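Local coordinates for Anapc5 protein (Xenopus laevis, PDB 5BPZ) that serves as a subunit of the anaphase-promoting complex (APC/C), the cell-cycle ubiquitin ligase, to which it contributes an all-helical N-terminal domain, at residues 32-37 / 131-136; 36-41 / 107-112; 40-45 / 92-97; 96-99 / 105-108. All coordinates share one frame; numbering follows the deposited sequence.

Contact 1 of 4, residues 32-37 / 131-136; sequences PYKISV and GLFLRH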
# COMPACT_ATOMS: atom_id res chain seq x y z
N PRO A 32 -7.12 0.10 5.26
CA PRO A 32 -5.71 -0.29 5.47
C PRO A 32 -5.15 -1.25 4.40
O PRO A 32 -3.95 -1.19 4.11
CB PRO A 32 -5.70 -0.92 6.86
CG PRO A 32 -6.94 -0.46 7.52
CD PRO A 32 -7.95 -0.22 6.45
N TYR A 33 -6.00 -2.11 3.80
CA TYR A 33 -5.57 -3.00 2.71
C TYR A 33 -5.17 -2.16 1.48
O TYR A 33 -4.14 -2.44 0.85
CB TYR A 33 -6.68 -4.00 2.32
CG TYR A 33 -6.41 -4.68 0.99
CD1 TYR A 33 -5.46 -5.70 0.89
CD2 TYR A 33 -7.05 -4.27 -0.17
CE1 TYR A 33 -5.17 -6.30 -0.34
CE2 TYR A 33 -6.77 -4.86 -1.40
CZ TYR A 33 -5.84 -5.88 -1.48
OH TYR A 33 -5.55 -6.47 -2.68
N LYS A 34 -6.00 -1.16 1.13
CA LYS A 34 -5.78 -0.26 -0.02
C LYS A 34 -4.49 0.54 0.16
O LYS A 34 -3.77 0.72 -0.81
CB LYS A 34 -6.98 0.68 -0.24
CG LYS A 34 -8.29 -0.02 -0.60
CD LYS A 34 -8.54 -0.09 -2.10
CE LYS A 34 -10.01 -0.11 -2.45
NZ LYS A 34 -10.69 -1.36 -2.02
N ILE A 35 -4.19 0.96 1.41
CA ILE A 35 -2.97 1.69 1.80
C ILE A 35 -1.76 0.78 1.55
O ILE A 35 -0.76 1.21 0.97
CB ILE A 35 -3.06 2.16 3.28
CG1 ILE A 35 -4.10 3.30 3.43
CG2 ILE A 35 -1.69 2.60 3.82
CD1 ILE A 35 -4.54 3.62 4.94
N SER A 36 -1.89 -0.48 1.95
CA SER A 36 -0.87 -1.52 1.78
C SER A 36 -0.57 -1.78 0.30
O SER A 36 0.59 -2.00 -0.07
CB SER A 36 -1.31 -2.78 2.51
OG SER A 36 -1.56 -2.48 3.87
N VAL A 37 -1.59 -1.68 -0.55
CA VAL A 37 -1.46 -1.81 -2.01
C VAL A 37 -0.70 -0.59 -2.57
O VAL A 37 0.19 -0.76 -3.41
CB VAL A 37 -2.81 -2.08 -2.70
CG1 VAL A 37 -2.67 -2.05 -4.22
CG2 VAL A 37 -3.39 -3.42 -2.25
N GLY A 131 -2.75 4.02 -12.49
CA GLY A 131 -3.00 5.46 -12.57
C GLY A 131 -4.35 5.86 -12.02
O GLY A 131 -4.43 6.79 -11.21
N LEU A 132 -5.41 5.14 -12.41
CA LEU A 132 -6.78 5.36 -11.94
C LEU A 132 -6.90 5.01 -10.46
O LEU A 132 -7.58 5.73 -9.73
CB LEU A 132 -7.82 4.61 -12.77
CG LEU A 132 -8.17 5.24 -14.11
CD1 LEU A 132 -8.66 4.19 -15.09
CD2 LEU A 132 -9.19 6.37 -13.96
N PHE A 133 -6.19 3.95 -10.02
CA PHE A 133 -6.17 3.52 -8.62
C PHE A 133 -5.48 4.57 -7.74
O PHE A 133 -5.99 4.88 -6.66
CB PHE A 133 -5.49 2.14 -8.47
CG PHE A 133 -5.55 1.56 -7.07
CD1 PHE A 133 -6.68 0.89 -6.62
CD2 PHE A 133 -4.47 1.70 -6.20
CE1 PHE A 133 -6.74 0.37 -5.32
CE2 PHE A 133 -4.53 1.18 -4.90
CZ PHE A 133 -5.66 0.52 -4.47
N LEU A 134 -4.33 5.11 -8.19
CA LEU A 134 -3.58 6.14 -7.46
C LEU A 134 -4.43 7.39 -7.33
O LEU A 134 -4.57 7.91 -6.23
CB LEU A 134 -2.24 6.46 -8.15
CG LEU A 134 -1.12 5.40 -8.04
CD1 LEU A 134 -0.04 5.66 -9.05
CD2 LEU A 134 -0.50 5.37 -6.64
N ARG A 135 -5.07 7.81 -8.44
CA ARG A 135 -5.97 8.95 -8.54
C ARG A 135 -7.16 8.79 -7.58
O ARG A 135 -7.36 9.65 -6.72
CB ARG A 135 -6.46 9.10 -10.00
CG ARG A 135 -7.22 10.39 -10.24
CD ARG A 135 -8.07 10.36 -11.49
NE ARG A 135 -9.15 11.36 -11.41
CZ ARG A 135 -9.02 12.63 -11.76
NH1 ARG A 135 -7.87 13.09 -12.23
NH2 ARG A 135 -10.05 13.47 -11.63
N HIS A 136 -7.94 7.70 -7.72
CA HIS A 136 -9.11 7.42 -6.89
C HIS A 136 -8.79 7.26 -5.40
O HIS A 136 -9.64 7.61 -4.58
CB HIS A 136 -9.93 6.24 -7.41
CG HIS A 136 -10.59 6.51 -8.74
ND1 HIS A 136 -10.43 5.65 -9.81
CD2 HIS A 136 -11.36 7.55 -9.12
CE1 HIS A 136 -11.12 6.19 -10.80
NE2 HIS A 136 -11.70 7.33 -10.44

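Contact 2 of 4, residues 36-41 / 107-112; sequences SVLVLL and EQFFDD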
# COMPACT_ATOMS: atom_id res chain seq x y z
N SER A 36 -1.89 -0.48 1.95
CA SER A 36 -0.87 -1.52 1.78
C SER A 36 -0.57 -1.78 0.30
O SER A 36 0.59 -2.00 -0.07
CB SER A 36 -1.31 -2.78 2.51
OG SER A 36 -1.56 -2.48 3.87
N VAL A 37 -1.59 -1.68 -0.55
CA VAL A 37 -1.46 -1.81 -2.01
C VAL A 37 -0.70 -0.59 -2.57
O VAL A 37 0.19 -0.76 -3.41
CB VAL A 37 -2.81 -2.08 -2.70
CG1 VAL A 37 -2.67 -2.05 -4.22
CG2 VAL A 37 -3.39 -3.42 -2.25
N LEU A 38 -0.99 0.61 -2.05
CA LEU A 38 -0.29 1.84 -2.42
C LEU A 38 1.18 1.73 -2.04
O LEU A 38 2.03 2.08 -2.85
CB LEU A 38 -0.94 3.08 -1.76
CG LEU A 38 -2.35 3.46 -2.21
CD1 LEU A 38 -2.93 4.53 -1.32
CD2 LEU A 38 -2.38 3.91 -3.70
N VAL A 39 1.48 1.21 -0.82
CA VAL A 39 2.84 0.95 -0.30
C VAL A 39 3.54 -0.02 -1.27
O VAL A 39 4.69 0.21 -1.66
CB VAL A 39 2.80 0.40 1.15
CG1 VAL A 39 4.14 -0.21 1.56
CG2 VAL A 39 2.37 1.47 2.15
N LEU A 40 2.83 -1.10 -1.68
CA LEU A 40 3.35 -2.07 -2.63
C LEU A 40 3.67 -1.41 -3.98
O LEU A 40 4.76 -1.65 -4.52
CB LEU A 40 2.40 -3.25 -2.78
CG LEU A 40 2.67 -4.22 -3.94
CD1 LEU A 40 3.99 -4.95 -3.77
CD2 LEU A 40 1.54 -5.19 -4.08
N LEU A 41 2.76 -0.57 -4.49
CA LEU A 41 2.99 0.12 -5.77
C LEU A 41 4.19 1.05 -5.66
O LEU A 41 5.03 1.05 -6.55
CB LEU A 41 1.74 0.87 -6.23
CG LEU A 41 0.58 -0.01 -6.72
CD1 LEU A 41 -0.73 0.81 -6.79
CD2 LEU A 41 0.90 -0.64 -8.08
N GLU A 107 -0.24 10.45 6.84
CA GLU A 107 -0.46 11.68 6.06
C GLU A 107 0.74 12.00 5.17
O GLU A 107 0.56 12.42 4.02
CB GLU A 107 -0.76 12.88 6.99
CG GLU A 107 -1.91 12.66 7.96
CD GLU A 107 -2.20 13.82 8.88
OE1 GLU A 107 -1.29 14.24 9.64
OE2 GLU A 107 -3.36 14.30 8.89
N GLN A 108 1.97 11.80 5.70
CA GLN A 108 3.23 12.01 4.98
C GLN A 108 3.40 10.99 3.86
O GLN A 108 3.97 11.32 2.83
CB GLN A 108 4.41 11.97 5.95
CG GLN A 108 5.72 12.52 5.38
CD GLN A 108 6.89 12.34 6.31
OE1 GLN A 108 6.85 11.54 7.26
NE2 GLN A 108 7.97 13.06 6.05
N PHE A 109 2.90 9.75 4.06
CA PHE A 109 2.96 8.71 3.02
C PHE A 109 2.10 9.14 1.82
O PHE A 109 2.53 8.99 0.68
CB PHE A 109 2.51 7.32 3.55
CG PHE A 109 2.25 6.32 2.44
CD1 PHE A 109 3.30 5.79 1.69
CD2 PHE A 109 0.95 5.97 2.09
CE1 PHE A 109 3.06 4.90 0.64
CE2 PHE A 109 0.71 5.08 1.03
CZ PHE A 109 1.76 4.55 0.32
N PHE A 110 0.89 9.66 2.10
CA PHE A 110 -0.05 10.13 1.08
C PHE A 110 0.49 11.33 0.30
O PHE A 110 0.32 11.37 -0.92
CB PHE A 110 -1.43 10.42 1.69
CG PHE A 110 -2.31 9.19 1.80
CD1 PHE A 110 -3.02 8.73 0.69
CD2 PHE A 110 -2.40 8.48 2.99
CE1 PHE A 110 -3.81 7.58 0.78
CE2 PHE A 110 -3.21 7.34 3.08
CZ PHE A 110 -3.90 6.90 1.98
N ASP A 111 1.17 12.28 1.00
CA ASP A 111 1.79 13.47 0.40
C ASP A 111 2.92 13.06 -0.56
O ASP A 111 2.93 13.49 -1.71
CB ASP A 111 2.34 14.42 1.49
CG ASP A 111 1.33 15.11 2.39
OD1 ASP A 111 0.11 14.84 2.25
OD2 ASP A 111 1.75 15.90 3.27
N ASP A 112 3.85 12.22 -0.07
CA ASP A 112 5.00 11.71 -0.82
C ASP A 112 4.58 10.86 -2.03
O ASP A 112 5.20 10.96 -3.08
CB ASP A 112 5.95 10.91 0.09
CG ASP A 112 6.71 11.74 1.12
OD1 ASP A 112 6.70 12.99 1.01
OD2 ASP A 112 7.31 11.15 2.04

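Contact 3 of 4, residues 40-45 / 92-97; sequences LLSEMS and HIRIKL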
# COMPACT_ATOMS: atom_id res chain seq x y z
N LEU A 40 2.83 -1.10 -1.68
CA LEU A 40 3.35 -2.07 -2.63
C LEU A 40 3.67 -1.41 -3.98
O LEU A 40 4.76 -1.65 -4.52
CB LEU A 40 2.40 -3.25 -2.78
CG LEU A 40 2.67 -4.22 -3.94
CD1 LEU A 40 3.99 -4.95 -3.77
CD2 LEU A 40 1.54 -5.19 -4.08
N LEU A 41 2.76 -0.57 -4.49
CA LEU A 41 2.99 0.12 -5.77
C LEU A 41 4.19 1.05 -5.66
O LEU A 41 5.03 1.05 -6.55
CB LEU A 41 1.74 0.87 -6.23
CG LEU A 41 0.58 -0.01 -6.72
CD1 LEU A 41 -0.73 0.81 -6.79
CD2 LEU A 41 0.90 -0.64 -8.08
N SER A 42 4.32 1.75 -4.53
CA SER A 42 5.45 2.65 -4.28
C SER A 42 6.78 1.87 -4.23
O SER A 42 7.73 2.26 -4.91
CB SER A 42 5.23 3.42 -2.99
OG SER A 42 6.31 4.30 -2.73
N GLU A 43 6.82 0.77 -3.44
CA GLU A 43 7.99 -0.08 -3.29
C GLU A 43 8.39 -0.77 -4.59
O GLU A 43 9.58 -0.97 -4.83
CB GLU A 43 7.81 -1.11 -2.15
CG GLU A 43 7.81 -0.47 -0.76
CD GLU A 43 8.96 0.48 -0.47
OE1 GLU A 43 10.13 0.07 -0.65
OE2 GLU A 43 8.68 1.64 -0.10
N MET A 44 7.41 -1.08 -5.44
CA MET A 44 7.68 -1.70 -6.73
C MET A 44 8.41 -0.73 -7.66
O MET A 44 9.35 -1.13 -8.33
CB MET A 44 6.39 -2.21 -7.38
CG MET A 44 6.01 -3.60 -6.94
SD MET A 44 4.30 -4.00 -7.38
CE MET A 44 4.55 -4.46 -9.12
N SER A 45 7.98 0.55 -7.69
CA SER A 45 8.60 1.55 -8.56
C SER A 45 10.02 1.92 -8.12
O SER A 45 10.83 2.27 -8.96
CB SER A 45 7.72 2.80 -8.69
OG SER A 45 7.49 3.41 -7.43
N HIS A 92 6.07 -4.76 4.11
CA HIS A 92 5.74 -5.16 5.48
C HIS A 92 6.29 -4.18 6.53
O HIS A 92 5.52 -3.73 7.39
CB HIS A 92 6.17 -6.61 5.75
CG HIS A 92 5.85 -7.08 7.13
ND1 HIS A 92 4.56 -7.40 7.50
CD2 HIS A 92 6.68 -7.25 8.19
CE1 HIS A 92 4.64 -7.76 8.77
NE2 HIS A 92 5.89 -7.68 9.23
N ILE A 93 7.59 -3.83 6.44
CA ILE A 93 8.27 -2.92 7.37
C ILE A 93 7.78 -1.47 7.20
O ILE A 93 7.74 -0.73 8.19
CB ILE A 93 9.84 -3.04 7.31
CG1 ILE A 93 10.34 -4.51 7.45
CG2 ILE A 93 10.55 -2.11 8.30
CD1 ILE A 93 10.16 -5.21 8.83
N ARG A 94 7.40 -1.06 5.98
CA ARG A 94 6.90 0.30 5.75
C ARG A 94 5.56 0.51 6.49
O ARG A 94 5.35 1.56 7.08
CB ARG A 94 6.76 0.61 4.25
CG ARG A 94 6.17 1.99 3.96
CD ARG A 94 7.20 2.97 3.45
NE ARG A 94 7.24 2.96 1.99
CZ ARG A 94 6.97 4.02 1.22
NH1 ARG A 94 6.68 5.19 1.77
NH2 ARG A 94 7.02 3.91 -0.09
N ILE A 95 4.66 -0.50 6.42
CA ILE A 95 3.37 -0.47 7.11
C ILE A 95 3.63 -0.51 8.62
O ILE A 95 3.09 0.32 9.34
CB ILE A 95 2.41 -1.58 6.60
CG1 ILE A 95 1.98 -1.28 5.15
CG2 ILE A 95 1.17 -1.73 7.52
CD1 ILE A 95 1.88 -2.53 4.30
N LYS A 96 4.54 -1.42 9.06
CA LYS A 96 4.99 -1.56 10.45
C LYS A 96 5.41 -0.20 11.05
O LYS A 96 4.97 0.14 12.14
CB LYS A 96 6.18 -2.54 10.52
CG LYS A 96 6.72 -2.80 11.93
CD LYS A 96 8.13 -3.37 11.87
CE LYS A 96 8.28 -4.65 12.65
NZ LYS A 96 8.23 -4.42 14.12
N LEU A 97 6.26 0.58 10.32
CA LEU A 97 6.75 1.88 10.76
C LEU A 97 5.66 2.94 10.78
O LEU A 97 5.67 3.80 11.66
CB LEU A 97 7.95 2.35 9.90
CG LEU A 97 9.23 1.52 10.03
CD1 LEU A 97 10.12 1.71 8.83
CD2 LEU A 97 9.97 1.80 11.33

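Contact 4 of 4, residues 96-99 / 105-108; sequences KLMA and DMEQ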
# COMPACT_ATOMS: atom_id res chain seq x y z
N LYS A 96 4.54 -1.42 9.06
CA LYS A 96 4.99 -1.56 10.45
C LYS A 96 5.41 -0.20 11.05
O LYS A 96 4.97 0.14 12.14
CB LYS A 96 6.18 -2.54 10.52
CG LYS A 96 6.72 -2.80 11.93
CD LYS A 96 8.13 -3.37 11.87
CE LYS A 96 8.28 -4.65 12.65
NZ LYS A 96 8.23 -4.42 14.12
N LEU A 97 6.26 0.58 10.32
CA LEU A 97 6.75 1.88 10.76
C LEU A 97 5.66 2.94 10.78
O LEU A 97 5.67 3.80 11.66
CB LEU A 97 7.95 2.35 9.90
CG LEU A 97 9.23 1.52 10.03
CD1 LEU A 97 10.12 1.71 8.83
CD2 LEU A 97 9.97 1.80 11.33
N MET A 98 4.72 2.87 9.83
CA MET A 98 3.57 3.78 9.77
C MET A 98 2.65 3.53 10.97
O MET A 98 2.24 4.48 11.63
CB MET A 98 2.81 3.56 8.46
CG MET A 98 2.74 4.78 7.61
SD MET A 98 2.23 4.38 5.94
CE MET A 98 0.54 4.47 6.11
N ALA A 99 2.37 2.24 11.26
CA ALA A 99 1.53 1.78 12.37
C ALA A 99 2.19 2.03 13.74
O ALA A 99 1.49 2.41 14.69
CB ALA A 99 1.21 0.30 12.21
N ASP A 105 2.58 10.20 10.05
CA ASP A 105 3.33 9.25 9.22
C ASP A 105 2.48 8.69 8.09
O ASP A 105 3.01 8.43 7.01
CB ASP A 105 3.97 8.15 10.08
CG ASP A 105 5.04 8.69 11.01
OD1 ASP A 105 6.00 9.32 10.52
OD2 ASP A 105 4.91 8.50 12.24
N MET A 106 1.16 8.53 8.32
CA MET A 106 0.21 8.07 7.30
C MET A 106 -0.05 9.22 6.32
O MET A 106 -0.03 8.99 5.11
CB MET A 106 -1.10 7.56 7.94
CG MET A 106 -2.02 6.87 6.94
SD MET A 106 -3.66 6.43 7.57
CE MET A 106 -4.38 8.11 7.84
N GLU A 107 -0.24 10.45 6.84
CA GLU A 107 -0.46 11.68 6.06
C GLU A 107 0.74 12.00 5.17
O GLU A 107 0.56 12.42 4.02
CB GLU A 107 -0.76 12.88 6.99
CG GLU A 107 -1.91 12.66 7.96
CD GLU A 107 -2.20 13.82 8.88
OE1 GLU A 107 -1.29 14.24 9.64
OE2 GLU A 107 -3.36 14.30 8.89
N GLN A 108 1.97 11.80 5.70
CA GLN A 108 3.23 12.01 4.98
C GLN A 108 3.40 10.99 3.86
O GLN A 108 3.97 11.32 2.83
CB GLN A 108 4.41 11.97 5.95
CG GLN A 108 5.72 12.52 5.38
CD GLN A 108 6.89 12.34 6.31
OE1 GLN A 108 6.85 11.54 7.26
NE2 GLN A 108 7.97 13.06 6.05

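Contact 1 of 4, residues 32-37 / 131-136
Phe-133 pushes the far end of its ring between Lys-34 and Val-37, and these three side chains make up the contact. Lys-34 arrives at the ring's edge, near its plane, with CD 3.7 Å from CE1 of Phe-133. This is an aliphatic approach by the middle of the lysine chain, not a cation-pi contact by its ammonium. The CG1 methyl of Val-37 reaches the CE2 corner of the Phe-133 ring at 3.8 Å, and the two side chains run nearly perpendicular to each other. Phe-133 can extend this far because its CG stands anti to the backbone N (chi1 -174°), which carries the ring toward helix 32-46. The lysine chain kinks at chi2 (-95°), which lays CD beside the ring, and bends again at chi4, beyond which NZ enters a long, weak ion pair with Asp-70.

One shell out, Leu-38 and Leu-41 of helix 32-46 also touch the Phe-133 ring. The helix that carries Lys-34 and Val-37 is secured in its first turn, where Pro-32 O accepts both Ser-36 N at 3.1 Å and Ser-36 OG at 2.7 Å, from opposite faces of the carbonyl plane. Tyr-33, with Val-37 CG2 over one face of its ring, toward the rim, hydrogen-bonds through OH to Leu-65 O.

Cutting Phe-133 back to an alanine would probably open a gap between the helices and leave Val-37 CG1 and Lys-34 CD without their aromatic partner. Since the closest touches between the two segments are all carbon to carbon, the join is essentially hydrophobic, with the lysine charge led past the ring to its distant acidic partner.

Contact 2 of 4, residues 36-41 / 107-112
The Phe-109 ring meets Val-39 on one face and Leu-38 at its edge. Val-39 CG2 sits 4.0 Å from the Phe-109 ring centroid, 28° off the normal, which qualifies as a CH-pi contact. At the edge, near the ring plane, Leu-38 CB approaches Phe-109 CZ to 3.7 Å, and Leu-38 C lies in the plane itself. CZ also comes within 3.5 Å of Val-39 N, so the ring tip is pressed against the backbone of helix 32-46. The neighbouring Phe-110 ring has Phe-109 CD2 over one face, toward the rim, and is stacked with Tyr-141 of helix 129-142. Leu-38 CD1 reaches Phe-110 CE1 obliquely at 3.8 Å; with CB on one ring and CD1 on the other, Leu-38 spans both phenylalanines.

Replacing Phe-109 by a serine would probably deprive Val-39 CG2 of its aromatic face and open a gap beside Leu-38 CB and Val-39 N.

All four touching residues are buried. The axes of the two segments come within 11.5 Å, a wide separation consistent with the bulk of the aromatic rings between them, and their N-to-C directions are 46° apart, steeper than in a coiled coil. Such oblique packing of aromatic and branched aliphatic side chains is that of the hydrophobic core of an all-helical domain.

Contact 3 of 4, residues 40-45 / 92-97
Arg-94 reaches from helix 85-99 to helix 32-46 and turns the edge of its guanidinium to Glu-43 and Ser-42. The close part of the contact is a side-on salt bridge in which two nitrogens converge on a single oxygen: Glu-43 OE2 lies 2.9 Å from Arg-94 NE and 2.8 Å from Arg-94 NH2. The grip is bent, with N-H...O angles of 134° and 132°. The NH2 bond meets OE2 nearly along its C-O direction, whereas NE comes to the anti side and out of the carboxylate plane. Carboxylate and guanidinium planes stand 88° apart, far from the coplanar pairing in which both oxygens take part. Bends at chi2 and chi3 of Arg-94 swing the guanidinium into this edge-on position.

The Ser-42 bond is the weaker one: its OG lies in the guanidinium plane and equally near, 2.8 Å from Arg-94 NH2, but is poorly angled. All three touching residues remain partly exposed, and this polar link lies at the domain surface. Lys-46 NZ forms a long, weak ion pair with Glu-43 OE2 and also lies close to Arg-94 NH2, so both cations gather round the carboxylate and would be expected to favour its ionised form.

On the inner side the polar link passes into packing. Arg-94 touches Val-39 and Phe-109, the latter on helix 103-114, and Glu-43 touches Ser-90 and Val-91 one turn earlier on helix 85-99. Ile-95, next to Arg-94, also packs on Ser-36 and Val-39, and on Phe-160, so helix 85-99 lies against both helix 32-46 and helix 146-164, which also touch each other.

Contact 4 of 4, residues 96-99 / 105-108
A helix-loop-helix connection is closed here: Met-98, at the end of helix 85-99, packs on Asp-105 and Met-106 in the first turn of helix 103-114, and a short linker joins the two helices. The tightness of the corner is seen in the backbone, where the CA atoms of Met-98 and Asp-105 are 5.5 Å apart.

Met-98 carries the contact from its side. Its CG lies 3.7 Å from the carbonyl O of Asp-105, a touch of van der Waals type, and is 4.4 Å from Asp-105 CB. Farther out, the Met-98 chain bends at chi3 (88°) and sets the CE methyl against the base of Met-106, 3.6 Å from CG and 3.8 Å from CA of that residue. The first torsion of Met-98, -120°, falls midway between two staggered positions, which suggests that the side chain is fitted to its surroundings and may be mildly strained.

Asp-105 turns its carboxylate back along the chain, where OD2 accepts a hydrogen bond from Glu-102 N, a bond that ties the first turn of helix 103-114 to the residue before it.

Helix 146-164 flanks the corner: Leu-156 touches Met-98, Tyr-153 touches Met-106, and the Tyr-153 hydroxyl is hydrogen-bonded to Met-98 O. Ile-35 of helix 32-46 meets both methionines. Met-106 presents only its first carbons to Met-98, as its thioether end leads away: besides CG and CA, Met-106 CB lies 3.9 Å from Met-98 CE.

How the contacts relate
From the N terminus, helix 32-46 supplies one side of three contacts, and its partners come in reverse chain order. Contact 1 closes the longest loop, back from helix 129-142; contact 2 closes a shorter one from helix 103-114; contact 3 closes the shortest of the three from helix 85-99. Their touching residue pairs nest without crossing. Contact 4 is the local corner between helices 85-99 and 103-114, following contact 3 along the chain and lying inside the loops of contacts 1 and 2. Ile-35 packs on Phe-110 and Phe-109 on Met-98, so contacts 1, 2 and 4 join in one core against helix 32-46, with contact 3 at its surface.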